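Local coordinates for GNAT family acetyltransferase (Mycobacterium smegmatis, PDB 6C30), which probably transfers an acetyl group from acetyl-CoA to an amino group, as expected of a RimJ-type N-acetyltransferase of the GNAT family, at residues 38-41 with 42-46; 120-123 with 124-127; 180-184 with 185-189. All coordinates share one frame; numbering follows the deposited sequence. Where two conformers were deposited one is given.

Interaction 1 (38-41 with 42-46)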
# COMPACT_ATOMS: atom_id res chain seq x y z
N ALA A 38 -3.15 2.77 -16.57
CA ALA A 38 -2.24 3.79 -17.09
C ALA A 38 -0.78 3.43 -16.85
O ALA A 38 0.04 3.54 -17.78
CB ALA A 38 -2.57 5.15 -16.47
N ALA A 39 -0.44 2.99 -15.65
CA ALA A 39 0.95 2.67 -15.34
C ALA A 39 1.39 1.40 -16.07
O ALA A 39 2.49 1.36 -16.65
CB ALA A 39 1.14 2.51 -13.84
N TRP A 40 0.55 0.37 -16.03
CA TRP A 40 0.86 -0.87 -16.74
C TRP A 40 1.13 -0.59 -18.22
O TRP A 40 2.12 -1.03 -18.78
CB TRP A 40 -0.29 -1.85 -16.57
CG TRP A 40 -0.24 -3.07 -17.43
CD1 TRP A 40 0.39 -4.25 -17.15
CD2 TRP A 40 -0.92 -3.26 -18.68
NE1 TRP A 40 0.17 -5.16 -18.17
CE2 TRP A 40 -0.64 -4.58 -19.11
CE3 TRP A 40 -1.74 -2.45 -19.47
CZ2 TRP A 40 -1.14 -5.09 -20.30
CZ3 TRP A 40 -2.25 -2.97 -20.65
CH2 TRP A 40 -1.94 -4.27 -21.05
N SER A 41 0.25 0.16 -18.85
CA SER A 41 0.40 0.46 -20.27
C SER A 41 1.65 1.28 -20.52
O SER A 41 2.45 0.96 -21.39
CB SER A 41 -0.84 1.19 -20.80
OG SER A 41 -0.64 1.63 -22.13
N ARG A 42 1.84 2.34 -19.75
CA ARG A 42 2.99 3.22 -19.95
C ARG A 42 4.29 2.43 -19.86
O ARG A 42 5.16 2.52 -20.74
CB ARG A 42 2.97 4.35 -18.92
CG ARG A 42 4.07 5.39 -19.10
CD ARG A 42 4.11 6.32 -17.89
NE ARG A 42 4.55 5.61 -16.69
CZ ARG A 42 3.81 5.45 -15.59
NH1 ARG A 42 2.59 5.97 -15.52
NH2 ARG A 42 4.30 4.78 -14.56
N ILE A 43 4.42 1.64 -18.80
CA ILE A 43 5.67 0.92 -18.58
C ILE A 43 5.86 -0.22 -19.59
O ILE A 43 6.95 -0.37 -20.15
CB ILE A 43 5.75 0.37 -17.16
CG1 ILE A 43 5.67 1.53 -16.15
CG2 ILE A 43 7.05 -0.40 -16.96
CD1 ILE A 43 5.44 1.08 -14.73
N ARG A 44 4.82 -1.00 -19.86
CA ARG A 44 4.97 -2.14 -20.78
C ARG A 44 5.27 -1.65 -22.19
O ARG A 44 6.01 -2.30 -22.94
CB ARG A 44 3.71 -3.01 -20.80
CG ARG A 44 3.36 -3.69 -19.48
CD ARG A 44 4.18 -4.92 -19.24
NE ARG A 44 3.88 -5.99 -20.19
CZ ARG A 44 4.32 -7.22 -20.04
NH1 ARG A 44 5.05 -7.55 -18.97
NH2 ARG A 44 4.02 -8.14 -20.95
N LEU A 45 4.70 -0.51 -22.58
CA LEU A 45 5.01 0.05 -23.90
C LEU A 45 6.44 0.56 -23.94
O LEU A 45 7.17 0.28 -24.89
CB LEU A 45 4.03 1.16 -24.27
CG LEU A 45 2.59 0.73 -24.60
CD1 LEU A 45 1.72 1.98 -24.72
CD2 LEU A 45 2.51 -0.10 -25.89
N ALA A 46 6.88 1.26 -22.89
CA ALA A 46 8.22 1.82 -22.88
C ALA A 46 9.26 0.71 -22.85
O ALA A 46 10.34 0.85 -23.43
CB ALA A 46 8.40 2.74 -21.70
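The indole of W40 carries R44 on one face: CG of R44 stands over the five-membered ring, 3.9 Å from its centroid and 17° off the normal, a CH-pi contact displaced toward the rim near NE1. The guanidinium of R44 lies beyond the ring, yet its plane is within 6° of the indole plane. W40 turns CG anti to its own nitrogen (chi1 170°), while R44 sets CG beside its nitrogen and bends again at the next two torsions, a curl that brings CG over the five-membered ring, the arginine chain crossing the indole at a slant. R42 occupies two conformations, so the resting of its guanidinium face on CA of A39, with NH1 of R42 at 3.7 Å, is doubtful as a lasting contact. All this happens on helix 37-46, the first helix after strand 25-31 in the GNAT fold, a region that in relatives commonly shapes the acceptor-substrate side of the cleft. Regular alpha-helical bonds join successive turns: R42 N reaches A38 O, I43 N reaches A39 O, R44 N reaches W40 O and L45 N reaches S41 O, each at 2.9 Å. One turn on from S41, CD1 of L45 packs against OG of S41 at 3.5 Å; that hydroxyl is hydrogen-bonded to the carbonyl of H66. The charged end of R44 forms a salt bridge with E55, hydrogen-bonds H66 and makes a cation-pi contact with W120, while W40, A39 and I43 pack on F98 of strand 97-105.

Interaction 2 (120-123 with 124-127); sequences WVAS and SRTG
V121 lays its CG1 methyl against the start of the R125 side chain, 3.9 Å from CB of R125, and the two chains cross at about a right angle. A122 continues the overlap from the next position, its CB 4.1 Å from CG of R125, which sits beside the arginine's own nitrogen before the chain bends and carries its end away. The backbone brings these groups together by a tight turn from A122 to R125. S123 and S124 have the helical backbone angles of a type I beta turn, and R125 N donates to A122 O over 2.9 Å, arriving well above the carbonyl plane. A second reversal overlaps the first: S123 O receives the hydroxyl of T126, OG1 lying 3.0 Å away, and also a weak bond from T126 N at 3.4 Å. T126 holds OG1 between its nitrogen and carbonyl carbon (chi1 52°), which directs the hydroxyl back at S123 and leaves CG2 to lie 3.6 Å from V121 O. One carbonyl oxygen thus takes both the amide and the side chain of the same threonine. The turn leads into the glycine-rich loop that starts at G127, whose positive phi suits glycine; in GNAT relatives the equivalent loop binds the pyrophosphate of acetyl-CoA, and the same role is probable here. The segment lies where strand 114-121 gives way to helix 130-143. V121 packs on I130 and A131 of that helix and on I92 of strand 88-94, R125 touches I130 and L94, A122 meets I43 of helix 37-46, and the hydroxyl of S123 bonds D47, next to helix 48-51.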
# COMPACT_ATOMS: atom_id res chain seq x y z
N TRP A 120 7.86 -9.46 -13.50
CA TRP A 120 8.63 -8.51 -14.29
C TRP A 120 8.68 -7.20 -13.51
O TRP A 120 7.79 -6.89 -12.72
CB TRP A 120 8.03 -8.31 -15.69
CG TRP A 120 6.73 -7.58 -15.70
CD1 TRP A 120 5.47 -8.13 -15.59
CD2 TRP A 120 6.54 -6.17 -15.82
NE1 TRP A 120 4.53 -7.13 -15.64
CE2 TRP A 120 5.15 -5.92 -15.78
CE3 TRP A 120 7.41 -5.09 -15.98
CZ2 TRP A 120 4.62 -4.64 -15.88
CZ3 TRP A 120 6.88 -3.82 -16.07
CH2 TRP A 120 5.49 -3.60 -16.02
N VAL A 121 9.77 -6.46 -13.72
CA VAL A 121 9.99 -5.17 -13.07
C VAL A 121 10.39 -4.15 -14.13
O VAL A 121 11.14 -4.47 -15.05
CB VAL A 121 11.10 -5.28 -11.98
CG1 VAL A 121 11.46 -3.91 -11.42
CG2 VAL A 121 10.67 -6.21 -10.87
N ALA A 122 9.89 -2.93 -13.98
CA ALA A 122 10.24 -1.81 -14.86
C ALA A 122 11.76 -1.71 -15.05
O ALA A 122 12.52 -1.79 -14.08
CB ALA A 122 9.70 -0.51 -14.29
N SER A 123 12.17 -1.53 -16.30
CA SER A 123 13.60 -1.59 -16.65
C SER A 123 14.45 -0.56 -15.91
O SER A 123 15.61 -0.83 -15.60
CB SER A 123 13.77 -1.41 -18.16
OG SER A 123 13.42 -0.10 -18.55
N SER A 124 13.89 0.60 -15.63
CA SER A 124 14.64 1.65 -14.94
C SER A 124 14.86 1.31 -13.47
O SER A 124 15.60 2.00 -12.77
CB SER A 124 13.92 2.99 -15.05
OG SER A 124 12.67 2.95 -14.39
N ARG A 125 14.23 0.23 -13.01
CA ARG A 125 14.23 -0.15 -11.61
C ARG A 125 14.94 -1.49 -11.35
O ARG A 125 15.01 -1.94 -10.21
CB ARG A 125 12.79 -0.25 -11.09
CG ARG A 125 11.95 1.00 -11.25
CD ARG A 125 12.21 1.95 -10.12
NE ARG A 125 11.35 3.12 -10.12
CZ ARG A 125 11.56 4.17 -9.33
NH1 ARG A 125 12.60 4.14 -8.50
NH2 ARG A 125 10.76 5.22 -9.36
N THR A 126 15.43 -2.13 -12.41
CA THR A 126 15.98 -3.48 -12.27
C THR A 126 17.37 -3.47 -11.65
O THR A 126 18.02 -2.42 -11.59
CB THR A 126 16.03 -4.22 -13.62
OG1 THR A 126 16.69 -3.41 -14.60
CG2 THR A 126 14.61 -4.57 -14.12
N GLY A 127 17.81 -4.63 -11.17
CA GLY A 127 19.11 -4.75 -10.53
C GLY A 127 19.23 -3.97 -9.23
O GLY A 127 20.28 -3.43 -8.92

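Interaction 3 (180-184 with 185-189); sequences YLEVD and GAWRD
A tight beta hairpin joins strands 182-183 and 186-196 through a type I' turn from V183 to A186, with D184 and G185 at its corners; in many GNAT enzymes the corresponding hairpin borders the acceptor site. V183 N donates to A186 O and R188 N to L181 O, both at 2.9 Å. Further from the turn, Y180 and L181 both face R188 in a classic beta bulge, where R188 O takes Y180 N from above its carbonyl plane and L181 N only weakly. On the face shared by E182 and W187, CB of E182 stands 3.9 Å from the centroid of the six-membered indole ring and nearly on its normal, a CH-pi contact. R188 works on the other face. Bent at its second torsion (chi2 -87°), it runs back along the hairpin to the turn, where NE of R188 bonds V183 O at 2.9 Å and NH2 of R188 bonds D184 O at 2.8 Å, both oxygens in the guanidinium plane. OD2 of D184 lies 3.9 Å from NH2 of R188 and well out of that plane, a long salt bridge of charges alone, and a water bonds OD2 and, weakly, NH2. R188 therefore ties the turn down chiefly through main-chain carbonyls, while the carboxylate of D184 probably adds only a modest, undirected charge attraction.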
# COMPACT_ATOMS: atom_id res chain seq x y z
N TYR A 180 9.63 -25.22 -25.18
CA TYR A 180 8.56 -25.20 -24.20
C TYR A 180 7.49 -24.13 -24.45
O TYR A 180 6.30 -24.41 -24.41
CB TYR A 180 9.16 -25.03 -22.79
CG TYR A 180 8.14 -25.00 -21.68
CD1 TYR A 180 7.36 -26.12 -21.39
CD2 TYR A 180 7.95 -23.86 -20.91
CE1 TYR A 180 6.42 -26.09 -20.38
CE2 TYR A 180 7.02 -23.82 -19.89
CZ TYR A 180 6.25 -24.94 -19.64
OH TYR A 180 5.32 -24.88 -18.62
N LEU A 181 7.93 -22.89 -24.68
CA LEU A 181 7.01 -21.76 -24.83
C LEU A 181 7.30 -21.03 -26.13
O LEU A 181 8.46 -20.89 -26.53
CB LEU A 181 7.14 -20.80 -23.65
CG LEU A 181 6.35 -21.12 -22.38
CD1 LEU A 181 6.92 -20.38 -21.18
CD2 LEU A 181 4.87 -20.79 -22.58
N GLU A 182 6.24 -20.55 -26.77
CA GLU A 182 6.38 -19.78 -28.00
C GLU A 182 6.80 -18.36 -27.63
O GLU A 182 5.99 -17.60 -27.09
CB GLU A 182 5.08 -19.77 -28.79
CG GLU A 182 5.25 -19.67 -30.29
CD GLU A 182 3.92 -19.46 -31.01
OE1 GLU A 182 2.85 -19.53 -30.36
OE2 GLU A 182 3.96 -19.22 -32.23
N VAL A 183 8.05 -18.02 -27.90
CA VAL A 183 8.64 -16.75 -27.46
C VAL A 183 9.52 -16.22 -28.59
O VAL A 183 10.35 -16.95 -29.13
CB VAL A 183 9.50 -16.93 -26.18
CG1 VAL A 183 10.29 -15.67 -25.86
CG2 VAL A 183 8.64 -17.35 -24.99
N ASP A 184 9.33 -14.95 -28.95
CA ASP A 184 10.20 -14.29 -29.93
C ASP A 184 10.28 -15.08 -31.24
O ASP A 184 11.36 -15.23 -31.82
CB ASP A 184 11.60 -14.05 -29.33
CG ASP A 184 12.41 -13.02 -30.11
OD1 ASP A 184 11.81 -12.11 -30.72
OD2 ASP A 184 13.66 -13.11 -30.09
N GLY A 185 9.15 -15.61 -31.68
CA GLY A 185 9.07 -16.17 -33.02
C GLY A 185 9.39 -17.65 -33.19
O GLY A 185 9.46 -18.13 -34.33
N ALA A 186 9.58 -18.36 -32.09
CA ALA A 186 9.87 -19.79 -32.15
C ALA A 186 9.57 -20.44 -30.82
O ALA A 186 9.43 -19.76 -29.81
CB ALA A 186 11.32 -20.04 -32.55
N TRP A 187 9.47 -21.77 -30.83
CA TRP A 187 9.34 -22.53 -29.59
C TRP A 187 10.70 -22.61 -28.90
O TRP A 187 11.63 -23.17 -29.46
CB TRP A 187 8.78 -23.92 -29.87
CG TRP A 187 7.37 -23.89 -30.32
CD1 TRP A 187 6.91 -23.94 -31.61
CD2 TRP A 187 6.21 -23.79 -29.49
NE1 TRP A 187 5.54 -23.89 -31.63
CE2 TRP A 187 5.08 -23.79 -30.34
CE3 TRP A 187 6.02 -23.71 -28.11
CZ2 TRP A 187 3.78 -23.70 -29.84
CZ3 TRP A 187 4.73 -23.62 -27.61
CH2 TRP A 187 3.63 -23.63 -28.48
N ARG A 188 10.81 -22.06 -27.70
CA ARG A 188 12.11 -21.88 -27.03
C ARG A 188 12.29 -22.75 -25.80
O ARG A 188 11.38 -22.83 -24.96
CB ARG A 188 12.31 -20.41 -26.62
CG ARG A 188 11.98 -19.39 -27.68
CD ARG A 188 13.18 -19.13 -28.53
NE ARG A 188 12.96 -18.09 -29.52
CZ ARG A 188 13.90 -17.73 -30.40
NH1 ARG A 188 15.08 -18.34 -30.36
NH2 ARG A 188 13.67 -16.78 -31.30
N ASP A 189 13.46 -23.38 -25.67
CA ASP A 189 13.80 -24.09 -24.44
C ASP A 189 13.68 -23.18 -23.22
O ASP A 189 14.09 -22.02 -23.27
CB ASP A 189 15.23 -24.62 -24.46
CG ASP A 189 15.49 -25.67 -25.53
OD1 ASP A 189 14.57 -26.09 -26.28
OD2 ASP A 189 16.67 -26.08 -25.60
O HOH W 1 15.42 -14.29 -31.86

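Interactions 1 and 2 touch, with I43 of helix 37-46 also packing on W120, so the helix rests against the end of strand 114-121. Both are partly buried. Interaction 3 is a surface contact, its centre about 24 Å from that of interaction 1 and 23 Å from that of interaction 2, though it shares a sheet with the latter. The chemistry follows place: indole and aliphatic packing along a helix in interaction 1; two overlapping turns at a strand end, closed by bonds to the carbonyls of A122 and S123, with aliphatic packing of V121 on R125, in interaction 2; and an arginine gripping main-chain oxygens at an exposed hairpin in interaction 3.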